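Local coordinates for protein ORF59 (Human herpesvirus 8, PDB 3HSL) that acts as the accessory subunit of the viral DNA polymerase, stimulating the enzyme and raising its processivity during lytic replication, at residues Leu51-Ser56 / Leu63-Lys68. Numbering follows the deposited sequence.
Sequences LSVLSS and LGLRIK
G64 O belongs to a β-hairpin residue in a non-hydrogen-bonded antiparallel pair with L54; it points away from that partner strand, to the side of strand 296-302, and there the NE edge of the R66 guanidinium donates to it twice. NE approaches G64 O to 3.2 Å and NH2 of R66 lies 3.3 Å from the same G64 O. Both arrive from one face of the carbonyl: NE stands 72° out of its plane, NH2 tilts out by only 32°, while the oxygen stays near the guanidinium plane. The R66 chain is bent at its second and third torsions, and its guanidinium lies beside G64 O, two residues back. NH1 forms a salt bridge with D160, which gives the guanidinium a second partner.

The N-to-C directions of the two segments differ by 174°, and three hydrogen-bonded pairs, L51-I67, V53-L65 and S55-L63, alternate with the non-hydrogen-bonded pairs S52-R66 and L54-G64. At one end L51 N donates to I67 O at 2.9 Å; in the middle L65 N reaches V53 O, also at 2.9 Å; toward the turn L63 N to S55 O measures 2.8 Å. The return bond from S55 N to L63 O is longer, 3.3 Å, and less straight. Between these pairs, G64 CA directs a CH···O contact at V53 O (3.4 Å).

Strand 39-43 flanks strand 49-56 and strand 296-302 flanks strand 61-67, so the hairpin lies inside a sheet of this processivity factor. L51, V53, S55, L63, L65 and I67 share the face covered by helix 18-35, where S55 OG bonds A34 O. S52, L54 and R66 occupy the other face, with S52 OG bonded to H43. On the helix-facing side L65 CD2 comes within 4.5 Å of V53 CG2, a loose apolar contact across the strands.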
loop_
_atom_site.group_PDB
_atom_site.type_symbol
_atom_site.label_atom_id
_atom_site.label_comp_id
_atom_site.label_asym_id
_atom_site.label_seq_id
_atom_site.Cartn_x
_atom_site.Cartn_y
_atom_site.Cartn_z
ATOM N N LEU A 51 -13.167 5.164 -19.741
ATOM C CA LEU A 51 -12.527 5.177 -18.461
ATOM C C LEU A 51 -11.044 5.244 -18.771
ATOM O O LEU A 51 -10.498 4.397 -19.504
ATOM C CB LEU A 51 -12.857 3.918 -17.669
ATOM C CG LEU A 51 -12.111 3.788 -16.337
ATOM C CD1 LEU A 51 -12.454 4.888 -15.321
ATOM C CD2 LEU A 51 -12.300 2.399 -15.721
ATOM N N SER A 52 -10.384 6.248 -18.221
ATOM C CA SER A 52 -8.954 6.385 -18.456
ATOM C C SER A 52 -8.201 6.940 -17.285
ATOM O O SER A 52 -8.774 7.634 -16.449
ATOM C CB SER A 52 -8.657 7.104 -19.764
ATOM O OG SER A 52 -9.505 8.205 -19.938
ATOM N N VAL A 53 -6.909 6.618 -17.236
ATOM C CA VAL A 53 -6.018 7.061 -16.170
ATOM C C VAL A 53 -4.831 7.760 -16.786
ATOM O O VAL A 53 -4.244 7.259 -17.755
ATOM C CB VAL A 53 -5.386 5.884 -15.425
ATOM C CG1 VAL A 53 -4.719 6.408 -14.159
ATOM C CG2 VAL A 53 -6.412 4.843 -15.072
ATOM N N LEU A 54 -4.475 8.902 -16.233
ATOM C CA LEU A 54 -3.323 9.676 -16.690
ATOM C C LEU A 54 -2.351 9.944 -15.511
ATOM O O LEU A 54 -2.719 9.800 -14.355
ATOM C CB LEU A 54 -3.780 10.989 -17.355
ATOM C CG LEU A 54 -4.448 11.004 -18.759
ATOM C CD1 LEU A 54 -5.598 9.988 -18.997
ATOM C CD2 LEU A 54 -4.894 12.432 -19.159
ATOM N N SER A 55 -1.116 10.327 -15.800
ATOM C CA SER A 55 -0.140 10.654 -14.771
ATOM C C SER A 55 1.134 11.066 -15.463
ATOM O O SER A 55 1.447 10.577 -16.543
ATOM C CB SER A 55 0.159 9.478 -13.836
ATOM O OG SER A 55 0.858 8.442 -14.506
ATOM N N SER A 56 1.872 11.972 -14.838
ATOM C CA SER A 56 3.131 12.422 -15.392
ATOM C C SER A 56 4.121 11.260 -15.330
ATOM O O SER A 56 3.918 10.305 -14.581
ATOM C CB SER A 56 3.649 13.614 -14.605
ATOM O OG SER A 56 3.730 13.236 -13.260
ATOM N N LEU A 63 1.574 9.817 -19.206
ATOM C CA LEU A 63 1.016 8.515 -19.510
ATOM C C LEU A 63 -0.494 8.576 -19.609
ATOM O O LEU A 63 -1.140 9.359 -18.908
ATOM C CB LEU A 63 1.472 7.473 -18.485
ATOM C CG LEU A 63 0.908 6.058 -18.613
ATOM C CD1 LEU A 63 1.866 5.000 -18.144
ATOM C CD2 LEU A 63 -0.460 5.946 -17.924
ATOM N N GLY A 64 -1.045 7.745 -20.485
ATOM C CA GLY A 64 -2.463 7.664 -20.669
ATOM C C GLY A 64 -2.940 6.263 -21.022
ATOM O O GLY A 64 -2.641 5.736 -22.113
ATOM N N LEU A 65 -3.678 5.656 -20.093
ATOM C CA LEU A 65 -4.304 4.358 -20.303
ATOM C C LEU A 65 -5.767 4.706 -20.555
ATOM O O LEU A 65 -6.350 5.413 -19.746
ATOM C CB LEU A 65 -4.208 3.500 -19.048
ATOM C CG LEU A 65 -5.087 2.244 -19.016
ATOM C CD1 LEU A 65 -4.793 1.296 -20.177
ATOM C CD2 LEU A 65 -4.916 1.526 -17.687
ATOM N N ARG A 66 -6.370 4.233 -21.644
ATOM C CA ARG A 66 -7.779 4.596 -21.914
ATOM C C ARG A 66 -8.563 3.354 -22.275
ATOM O O ARG A 66 -8.189 2.596 -23.157
ATOM C CB ARG A 66 -7.802 5.580 -23.047
ATOM C CG ARG A 66 -6.648 6.516 -22.878
ATOM C CD ARG A 66 -6.226 6.873 -24.227
ATOM N NE ARG A 66 -4.787 6.743 -24.254
ATOM C CZ ARG A 66 -4.079 6.717 -25.367
ATOM N NH1 ARG A 66 -4.681 6.818 -26.550
ATOM N NH2 ARG A 66 -2.768 6.588 -25.281
ATOM N N ILE A 67 -9.664 3.156 -21.577
ATOM C CA ILE A 67 -10.468 1.976 -21.754
ATOM C C ILE A 67 -11.902 2.326 -22.191
ATOM O O ILE A 67 -12.677 2.930 -21.443
ATOM C CB ILE A 67 -10.411 1.185 -20.419
ATOM C CG1 ILE A 67 -8.929 1.023 -19.998
ATOM C CG2 ILE A 67 -11.184 -0.156 -20.513
ATOM C CD1 ILE A 67 -8.693 0.702 -18.527
ATOM N N LYS A 68 -12.231 1.936 -23.418
ATOM C CA LYS A 68 -13.538 2.168 -23.997
ATOM C C LYS A 68 -14.466 1.024 -23.574
ATOM O O LYS A 68 -13.987 -0.034 -23.160
ATOM C CB LYS A 68 -13.426 2.252 -25.531
#